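Local coordinates for phosphoenolpyruvate--protein phosphotransferase (Escherichia coli, PDB 5T12) that is the EIN-type phosphotransfer domain of Enzyme I-Ntr, which probably passes the phosphoryl group of phosphoenolpyruvate to the carrier protein NPr in the nitrogen-related phosphotransferase system, at residues N148-L161 with E168-D181. The protein carries 1 engineered substitution. Residues are numbered along the deposited sequence; the frame is centred on the assembly and turned at random.
Sequences NAWPERFILVADEL and ELPQDRLVGVVVRD
P170 lies against the W150 indole, its CD atom 3.6 Å from the centroid of the six-membered ring and almost straight above it, a CH-pi contact. R173 takes the rim of the same ring: NH1 sits near the ring plane, 3.6 Å from CE3, while R173 CD rests on P151 O. With an alanine in place of W150, P170 would probably lose the surface it packs on and the R173 guanidinium would be freer to swing.

Backbone bonds tie the two segments together from F154 to D159. F154 N donates to R173 O, and V175 N to F154 O, nearly straight (178°). An extra residue at V175-G176 makes a beta bulge in strand 174-179; pairing resumes with L156 N on G176 O, V178 N reaches L156 O at 2.6 Å, and the ladder runs on to R180. These parallel strands, 154-158 and 174-179, belong to a beta-alpha-beta unit whose connection carries the short helix 163-166. Both are inner strands of the sheet in the mobile, phosphohistidine-type domain, flanked by 11-18 and 199-201.

Apolar side chains fill both faces. Beside F154, L156 and L161 come L169, L174, V177 and V179. With CG between backbone N and carbonyl carbon (chi1 62°), the F154 ring lays one face over R173 O and L174 N, CE1 meeting R173 CB at 3.5 Å and CE2 touching L174 CD1; W17 also meets this ring. L156 CD2 reaches L169 CD1 at 3.7 Å. On the other face, I155 CG2 touches V178 CG2 at 3.9 Å, and I155 and V157 touch L215 of strand 214-218.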
ATOM      1  N   ASN A 148      -3.063 -10.227  11.133  1.00 84.92           N
ATOM      2  CA  ASN A 148      -2.315 -11.031  10.175  1.00 77.35           C
ATOM      3  C   ASN A 148      -3.260 -11.826   9.277  1.00 91.62           C
ATOM      4  O   ASN A 148      -3.000 -12.985   8.953  1.00 98.89           O
ATOM      5  CB  ASN A 148      -1.343 -11.971  10.899  1.00 91.73           C
ATOM      6  CG  ASN A 148      -2.051 -13.020  11.739  1.00 88.60           C
ATOM      7  OD1 ASN A 148      -1.956 -14.216  11.464  1.00 81.98           O
ATOM      8  ND2 ASN A 148      -2.760 -12.577  12.772  1.00 83.78           N
ATOM      9  N   ALA A 149      -4.357 -11.186   8.868  1.00 70.68           N
ATOM     10  CA  ALA A 149      -5.323 -11.813   7.973  1.00 68.44           C
ATOM     11  C   ALA A 149      -4.763 -12.075   6.582  1.00 66.24           C
ATOM     12  O   ALA A 149      -5.470 -12.653   5.750  1.00 56.84           O
ATOM     13  CB  ALA A 149      -6.578 -10.945   7.867  1.00 52.59           C
ATOM     14  N   TRP A 150      -3.527 -11.666   6.309  1.00 63.16           N
ATOM     15  CA  TRP A 150      -2.898 -11.898   5.022  1.00 55.61           C
ATOM     16  C   TRP A 150      -2.288 -13.297   4.969  1.00 38.10           C
ATOM     17  O   TRP A 150      -1.907 -13.857   6.000  1.00 53.42           O
ATOM     18  CB  TRP A 150      -1.809 -10.862   4.766  1.00 36.82           C
ATOM     19  CG  TRP A 150      -2.237  -9.448   5.000  1.00 46.66           C
ATOM     20  CD1 TRP A 150      -3.063  -8.703   4.213  1.00 33.27           C
ATOM     21  CD2 TRP A 150      -1.844  -8.600   6.086  1.00 40.66           C
ATOM     22  NE1 TRP A 150      -3.217  -7.447   4.745  1.00 43.07           N
ATOM     23  CE2 TRP A 150      -2.477  -7.357   5.894  1.00 44.42           C
ATOM     24  CE3 TRP A 150      -1.020  -8.773   7.203  1.00 55.81           C
ATOM     25  CZ2 TRP A 150      -2.314  -6.292   6.779  1.00 54.03           C
ATOM     26  CZ3 TRP A 150      -0.860  -7.714   8.079  1.00 44.22           C
ATOM     27  CH2 TRP A 150      -1.504  -6.489   7.861  1.00 46.13           C
ATOM     28  N   PRO A 151      -2.189 -13.884   3.779  1.00 39.46           N
ATOM     29  CA  PRO A 151      -1.422 -15.124   3.630  1.00 36.69           C
ATOM     30  C   PRO A 151       0.056 -14.870   3.887  1.00 30.77           C
ATOM     31  O   PRO A 151       0.516 -13.731   3.970  1.00 41.12           O
ATOM     32  CB  PRO A 151      -1.677 -15.535   2.175  1.00 25.05           C
ATOM     33  CG  PRO A 151      -2.907 -14.774   1.764  1.00 37.66           C
ATOM     34  CD  PRO A 151      -2.855 -13.489   2.527  1.00 32.03           C
ATOM     35  N   GLU A 152       0.808 -15.966   4.019  1.00 31.41           N
ATOM     36  CA  GLU A 152       2.247 -15.842   4.232  1.00 38.80           C
ATOM     37  C   GLU A 152       2.908 -15.114   3.068  1.00 41.58           C
ATOM     38  O   GLU A 152       3.770 -14.251   3.270  1.00 34.57           O
ATOM     39  CB  GLU A 152       2.870 -17.221   4.435  1.00 49.03           C
ATOM     40  CG  GLU A 152       4.285 -17.186   4.982  1.00 65.08           C
ATOM     41  CD  GLU A 152       4.863 -18.571   5.187  1.00 80.10           C
ATOM     42  OE1 GLU A 152       4.983 -19.320   4.195  1.00 89.23           O
ATOM     43  OE2 GLU A 152       5.189 -18.915   6.343  1.00 97.42           O
ATOM     44  N   ARG A 153       2.515 -15.453   1.843  1.00 31.60           N
ATOM     45  CA  ARG A 153       2.867 -14.709   0.644  1.00 22.94           C
ATOM     46  C   ARG A 153       1.623 -14.622  -0.225  1.00 22.36           C
ATOM     47  O   ARG A 153       0.855 -15.585  -0.305  1.00 23.87           O
ATOM     48  CB  ARG A 153       4.007 -15.379  -0.136  1.00 28.93           C
ATOM     49  CG  ARG A 153       5.329 -15.457   0.608  1.00 43.77           C
ATOM     50  CD  ARG A 153       5.933 -14.080   0.815  1.00 45.15           C
ATOM     51  NE  ARG A 153       7.357 -14.158   1.128  1.00 49.63           N
ATOM     52  CZ  ARG A 153       7.846 -14.315   2.353  1.00 43.16           C
ATOM     53  NH1 ARG A 153       7.025 -14.411   3.391  1.00 43.52           N
ATOM     54  NH2 ARG A 153       9.157 -14.377   2.542  1.00 55.27           N
ATOM     55  N   PHE A 154       1.410 -13.473  -0.863  1.00 23.89           N
ATOM     56  CA  PHE A 154       0.227 -13.318  -1.695  1.00 28.98           C
ATOM     57  C   PHE A 154       0.503 -12.349  -2.834  1.00 26.23           C
ATOM     58  O   PHE A 154       1.430 -11.536  -2.782  1.00 23.27           O
ATOM     59  CB  PHE A 154      -0.989 -12.848  -0.880  1.00 31.33           C
ATOM     60  CG  PHE A 154      -0.817 -11.496  -0.238  1.00 31.24           C
ATOM     61  CD1 PHE A 154      -0.291 -11.385   1.038  1.00 35.29           C
ATOM     62  CD2 PHE A 154      -1.207 -10.341  -0.900  1.00 25.03           C
ATOM     63  CE1 PHE A 154      -0.142 -10.146   1.636  1.00 25.47           C
ATOM     64  CE2 PHE A 154      -1.058  -9.101  -0.307  1.00 29.06           C
ATOM     65  CZ  PHE A 154      -0.526  -9.004   0.962  1.00 31.84           C
ATOM     66  N   ILE A 155      -0.323 -12.459  -3.870  1.00 28.90           N
ATOM     67  CA  ILE A 155      -0.347 -11.525  -4.988  1.00 26.02           C
ATOM     68  C   ILE A 155      -1.634 -10.721  -4.880  1.00 32.37           C
ATOM     69  O   ILE A 155      -2.733 -11.291  -4.896  1.00 28.56           O
ATOM     70  CB  ILE A 155      -0.262 -12.248  -6.341  1.00 33.41           C
ATOM     71  CG1 ILE A 155       1.085 -12.959  -6.480  1.00 35.43           C
ATOM     72  CG2 ILE A 155      -0.489 -11.269  -7.486  1.00 27.29           C
ATOM     73  CD1 ILE A 155       1.163 -13.896  -7.666  1.00 25.85           C
ATOM     74  N   LEU A 156      -1.503  -9.402  -4.761  1.00 30.17           N
ATOM     75  CA  LEU A 156      -2.671  -8.540  -4.643  1.00 28.75           C
ATOM     76  C   LEU A 156      -3.439  -8.524  -5.959  1.00 36.22           C
ATOM     77  O   LEU A 156      -2.873  -8.223  -7.014  1.00 33.89           O
ATOM     78  CB  LEU A 156      -2.252  -7.126  -4.252  1.00 29.98           C
ATOM     79  CG  LEU A 156      -3.361  -6.071  -4.269  1.00 32.96           C
ATOM     80  CD1 LEU A 156      -4.428  -6.381  -3.226  1.00 29.87           C
ATOM     81  CD2 LEU A 156      -2.788  -4.677  -4.060  1.00 30.20           C
ATOM     82  N   VAL A 157      -4.726  -8.856  -5.896  1.00 30.24           N
ATOM     83  CA  VAL A 157      -5.632  -8.739  -7.032  1.00 40.48           C
ATOM     84  C   VAL A 157      -6.675  -7.687  -6.689  1.00 32.11           C
ATOM     85  O   VAL A 157      -7.261  -7.713  -5.599  1.00 35.50           O
ATOM     86  CB  VAL A 157      -6.288 -10.086  -7.385  1.00 37.23           C
ATOM     87  CG1 VAL A 157      -5.268 -11.014  -8.022  1.00 36.88           C
ATOM     88  CG2 VAL A 157      -6.895 -10.736  -6.151  1.00 40.50           C
ATOM     89  N   ALA A 158      -6.893  -6.752  -7.609  1.00 35.98           N
ATOM     90  CA  ALA A 158      -7.806  -5.650  -7.354  1.00 33.48           C
ATOM     91  C   ALA A 158      -8.217  -5.029  -8.678  1.00 38.69           C
ATOM     92  O   ALA A 158      -7.584  -5.246  -9.714  1.00 30.60           O
ATOM     93  CB  ALA A 158      -7.174  -4.598  -6.437  1.00 34.38           C
ATOM     94  N   ASP A 159      -9.298  -4.251  -8.624  1.00 40.73           N
ATOM     95  CA  ASP A 159      -9.769  -3.537  -9.803  1.00 47.17           C
ATOM     96  C   ASP A 159      -9.041  -2.214  -9.996  1.00 40.01           C
ATOM     97  O   ASP A 159      -8.842  -1.784 -11.136  1.00 51.32           O
ATOM     98  CB  ASP A 159     -11.275  -3.299  -9.699  1.00 52.64           C
ATOM     99  CG  ASP A 159     -11.664  -2.622  -8.401  1.00 81.16           C
ATOM    100  OD1 ASP A 159     -10.886  -2.714  -7.427  1.00 78.40           O
ATOM    101  OD2 ASP A 159     -12.741  -1.996  -8.352  1.00112.95           O
ATOM    102  N   GLU A 160      -8.640  -1.562  -8.907  1.00 49.57           N
ATOM    103  CA  GLU A 160      -7.905  -0.307  -8.957  1.00 53.83           C
ATOM    104  C   GLU A 160      -6.723  -0.378  -7.999  1.00 34.79           C
ATOM    105  O   GLU A 160      -6.747  -1.123  -7.016  1.00 41.50           O
ATOM    106  CB  GLU A 160      -8.796   0.891  -8.591  1.00 42.89           C
ATOM    107  CG  GLU A 160     -10.004   1.088  -9.498  1.00 63.81           C
ATOM    108  CD  GLU A 160      -9.736   2.059 -10.633  1.00 84.38           C
ATOM    109  OE1 GLU A 160      -8.571   2.473 -10.804  1.00 79.17           O
ATOM    110  OE2 GLU A 160     -10.696   2.412 -11.350  1.00 91.38           O
ATOM    111  N   LEU A 161      -5.688   0.408  -8.292  1.00 31.73           N
ATOM    112  CA  LEU A 161      -4.488   0.458  -7.464  1.00 39.22           C
ATOM    113  C   LEU A 161      -4.128   1.912  -7.204  1.00 41.96           C
ATOM    114  O   LEU A 161      -3.914   2.681  -8.147  1.00 39.19           O
ATOM    115  CB  LEU A 161      -3.321  -0.276  -8.133  1.00 37.80           C
ATOM    116  CG  LEU A 161      -2.055  -0.436  -7.286  1.00 37.53           C
ATOM    117  CD1 LEU A 161      -2.348  -1.216  -6.012  1.00 35.32           C
ATOM    118  CD2 LEU A 161      -0.943  -1.105  -8.082  1.00 49.22           C
ATOM    119  N   GLU A 168      -1.705   0.023   3.259  1.00 30.12           N
ATOM    120  CA  GLU A 168      -2.233  -0.895   4.260  1.00 38.29           C
ATOM    121  C   GLU A 168      -1.843  -2.341   3.968  1.00 36.81           C
ATOM    122  O   GLU A 168      -2.585  -3.270   4.299  1.00 48.89           O
ATOM    123  CB  GLU A 168      -3.753  -0.759   4.371  1.00 50.21           C
ATOM    124  CG  GLU A 168      -4.501  -0.719   3.044  1.00 41.83           C
ATOM    125  CD  GLU A 168      -6.005  -0.593   3.227  1.00 55.91           C
ATOM    126  OE1 GLU A 168      -6.582  -1.396   3.989  1.00 47.55           O
ATOM    127  OE2 GLU A 168      -6.609   0.315   2.616  1.00 50.31           O
ATOM    128  N   LEU A 169      -0.676  -2.547   3.359  1.00 36.63           N
ATOM    129  CA  LEU A 169      -0.178  -3.873   3.035  1.00 35.56           C
ATOM    130  C   LEU A 169       1.231  -4.055   3.581  1.00 26.29           C
ATOM    131  O   LEU A 169       2.041  -3.121   3.542  1.00 30.11           O
ATOM    132  CB  LEU A 169      -0.169  -4.108   1.517  1.00 30.51           C
ATOM    133  CG  LEU A 169      -1.520  -4.070   0.801  1.00 37.04           C
ATOM    134  CD1 LEU A 169      -1.331  -4.265  -0.694  1.00 21.64           C
ATOM    135  CD2 LEU A 169      -2.456  -5.125   1.367  1.00 33.49           C
ATOM    136  N   PRO A 170       1.551  -5.241   4.100  1.00 36.15           N
ATOM    137  CA  PRO A 170       2.933  -5.521   4.516  1.00 39.07           C
ATOM    138  C   PRO A 170       3.797  -5.859   3.307  1.00 35.94           C
ATOM    139  O   PRO A 170       3.401  -6.648   2.447  1.00 38.16           O
ATOM    140  CB  PRO A 170       2.783  -6.725   5.453  1.00 34.31           C
ATOM    141  CG  PRO A 170       1.554  -7.419   4.959  1.00 28.93           C
ATOM    142  CD  PRO A 170       0.633  -6.342   4.440  1.00 26.25           C
ATOM    143  N   GLN A 171       4.985  -5.253   3.243  1.00 43.95           N
ATOM    144  CA  GLN A 171       5.860  -5.470   2.094  1.00 46.66           C
ATOM    145  C   GLN A 171       6.395  -6.896   2.057  1.00 36.10           C
ATOM    146  O   GLN A 171       6.486  -7.501   0.983  1.00 45.27           O
ATOM    147  CB  GLN A 171       7.019  -4.475   2.108  1.00 54.26           C
ATOM    148  CG  GLN A 171       8.110  -4.808   1.095  1.00 88.03           C
ATOM    149  CD  GLN A 171       9.266  -3.831   1.125  1.00 78.11           C
ATOM    150  OE1 GLN A 171      10.185  -3.961   1.935  1.00 80.10           O
ATOM    151  NE2 GLN A 171       9.229  -2.847   0.235  1.00 81.77           N
ATOM    152  N   ASP A 172       6.758  -7.446   3.220  1.00 39.64           N
ATOM    153  CA  ASP A 172       7.383  -8.765   3.258  1.00 41.37           C
ATOM    154  C   ASP A 172       6.479  -9.841   2.670  1.00 31.03           C
ATOM    155  O   ASP A 172       6.970 -10.820   2.098  1.00 54.44           O
ATOM    156  CB  ASP A 172       7.762  -9.120   4.695  1.00 39.68           C
ATOM    157  CG  ASP A 172       6.594  -8.993   5.652  1.00 67.29           C
ATOM    158  OD1 ASP A 172       5.880  -7.970   5.587  1.00 46.25           O
ATOM    159  OD2 ASP A 172       6.385  -9.918   6.464  1.00 73.52           O
ATOM    160  N   ARG A 173       5.162  -9.673   2.788  1.00 35.87           N
ATOM    161  CA  ARG A 173       4.218 -10.658   2.279  1.00 28.90           C
ATOM    162  C   ARG A 173       3.781 -10.376   0.849  1.00 31.82           C
ATOM    163  O   ARG A 173       3.442 -11.313   0.117  1.00 35.41           O
ATOM    164  CB  ARG A 173       2.988 -10.718   3.187  1.00 36.38           C
ATOM    165  CG  ARG A 173       3.295 -11.090   4.627  1.00 37.55           C
ATOM    166  CD  ARG A 173       2.012 -11.346   5.394  1.00 42.86           C
ATOM    167  NE  ARG A 173       2.196 -12.329   6.457  1.00 66.31           N
ATOM    168  CZ  ARG A 173       2.095 -12.058   7.754  1.00 72.67           C
ATOM    169  NH1 ARG A 173       1.800 -10.831   8.156  1.00 81.29           N
ATOM    170  NH2 ARG A 173       2.279 -13.019   8.647  1.00 73.86           N
ATOM    171  N   LEU A 174       3.781  -9.110   0.433  1.00 41.79           N
ATOM    172  CA  LEU A 174       3.343  -8.732  -0.908  1.00 29.72           C
ATOM    173  C   LEU A 174       4.463  -9.015  -1.900  1.00 34.22           C
ATOM    174  O   LEU A 174       5.522  -8.379  -1.852  1.00 28.67           O
ATOM    175  CB  LEU A 174       2.940  -7.261  -0.939  1.00 32.84           C
ATOM    176  CG  LEU A 174       2.458  -6.709  -2.281  1.00 37.34           C
ATOM    177  CD1 LEU A 174       1.168  -7.388  -2.710  1.00 25.65           C
ATOM    178  CD2 LEU A 174       2.276  -5.201  -2.205  1.00 33.30           C
ATOM    179  N   VAL A 175       4.229  -9.959  -2.811  1.00 32.82           N
ATOM    180  CA  VAL A 175       5.219 -10.330  -3.818  1.00 28.27           C
ATOM    181  C   VAL A 175       4.783  -9.985  -5.233  1.00 30.98           C
ATOM    182  O   VAL A 175       5.610 -10.073  -6.154  1.00 35.15           O
ATOM    183  CB  VAL A 175       5.578 -11.828  -3.732  1.00 29.17           C
ATOM    184  CG1 VAL A 175       6.104 -12.168  -2.346  1.00 26.30           C
ATOM    185  CG2 VAL A 175       4.369 -12.682  -4.072  1.00 23.75           C
ATOM    186  N   GLY A 176       3.529  -9.598  -5.442  1.00 25.42           N
ATOM    187  CA  GLY A 176       3.057  -9.258  -6.770  1.00 28.67           C
ATOM    188  C   GLY A 176       1.704  -8.588  -6.704  1.00 28.56           C
ATOM    189  O   GLY A 176       0.982  -8.699  -5.707  1.00 30.38           O
ATOM    190  N   VAL A 177       1.372  -7.879  -7.782  1.00 29.79           N
ATOM    191  CA  VAL A 177       0.117  -7.140  -7.882  1.00 24.99           C
ATOM    192  C   VAL A 177      -0.475  -7.362  -9.269  1.00 26.63           C
ATOM    193  O   VAL A 177       0.253  -7.398 -10.268  1.00 28.89           O
ATOM    194  CB  VAL A 177       0.313  -5.631  -7.610  1.00 28.42           C
ATOM    195  CG1 VAL A 177      -1.025  -4.905  -7.625  1.00 26.51           C
ATOM    196  CG2 VAL A 177       1.024  -5.402  -6.284  1.00 22.72           C
ATOM    197  N   VAL A 178      -1.796  -7.517  -9.327  1.00 24.24           N
ATOM    198  CA  VAL A 178      -2.526  -7.656 -10.583  1.00 28.42           C
ATOM    199  C   VAL A 178      -3.710  -6.704 -10.548  1.00 40.75           C
ATOM    200  O   VAL A 178      -4.598  -6.841  -9.698  1.00 30.77           O
ATOM    201  CB  VAL A 178      -3.009  -9.095 -10.825  1.00 38.90           C
ATOM    202  CG1 VAL A 178      -3.827  -9.157 -12.112  1.00 38.16           C
ATOM    203  CG2 VAL A 178      -1.829 -10.047 -10.889  1.00 31.63           C
ATOM    204  N   VAL A 179      -3.735  -5.750 -11.471  1.00 39.42           N
ATOM    205  CA  VAL A 179      -4.804  -4.763 -11.540  1.00 34.02           C
ATOM    206  C   VAL A 179      -5.582  -4.960 -12.836  1.00 42.34           C
ATOM    207  O   VAL A 179      -4.991  -5.188 -13.899  1.00 33.02           O
ATOM    208  CB  VAL A 179      -4.253  -3.329 -11.420  1.00 39.81           C
ATOM    209  CG1 VAL A 179      -5.348  -2.402 -10.935  1.00 44.58           C
ATOM    210  CG2 VAL A 179      -3.078  -3.295 -10.454  1.00 34.74           C
ATOM    211  N   ARG A 180      -6.917  -4.897 -12.737  1.00 38.37           N
ATOM    212  CA  ARG A 180      -7.806  -5.049 -13.886  1.00 50.83           C
ATOM    213  C   ARG A 180      -8.041  -3.716 -14.602  1.00 61.54           C
ATOM    214  O   ARG A 180      -7.867  -3.629 -15.820  1.00 64.49           O
ATOM    215  CB  ARG A 180      -9.135  -5.684 -13.454  1.00 47.95           C
ATOM    216  CG  ARG A 180     -10.124  -5.837 -14.603  1.00 79.78           C
ATOM    217  CD  ARG A 180     -11.540  -6.044 -14.112  1.00 75.42           C
ATOM    218  NE  ARG A 180     -12.332  -6.840 -15.046  1.00 99.49           N
ATOM    219  CZ  ARG A 180     -13.296  -6.347 -15.815  1.00100.46           C
ATOM    220  NH1 ARG A 180     -13.598  -5.057 -15.759  1.00 96.49           N
ATOM    221  NH2 ARG A 180     -13.964  -7.146 -16.637  1.00 85.73           N
ATOM    222  N   ASP A 181      -8.389  -2.649 -13.897  1.00 61.57           N
ATOM    223  CA  ASP A 181      -8.263  -1.322 -14.486  1.00 66.63           C
ATOM    224  C   ASP A 181      -7.072  -0.622 -13.843  1.00 72.88           C
ATOM    225  O   ASP A 181      -7.017  -0.520 -12.610  1.00 79.20           O
ATOM    226  CB  ASP A 181      -9.526  -0.473 -14.286  1.00 78.51           C
ATOM    227  CG  ASP A 181     -10.805  -1.192 -14.669  1.00 93.83           C
ATOM    228  OD1 ASP A 181     -10.768  -2.039 -15.580  1.00 93.11           O
ATOM    229  OD2 ASP A 181     -11.865  -0.895 -14.064  1.00118.86           O
TER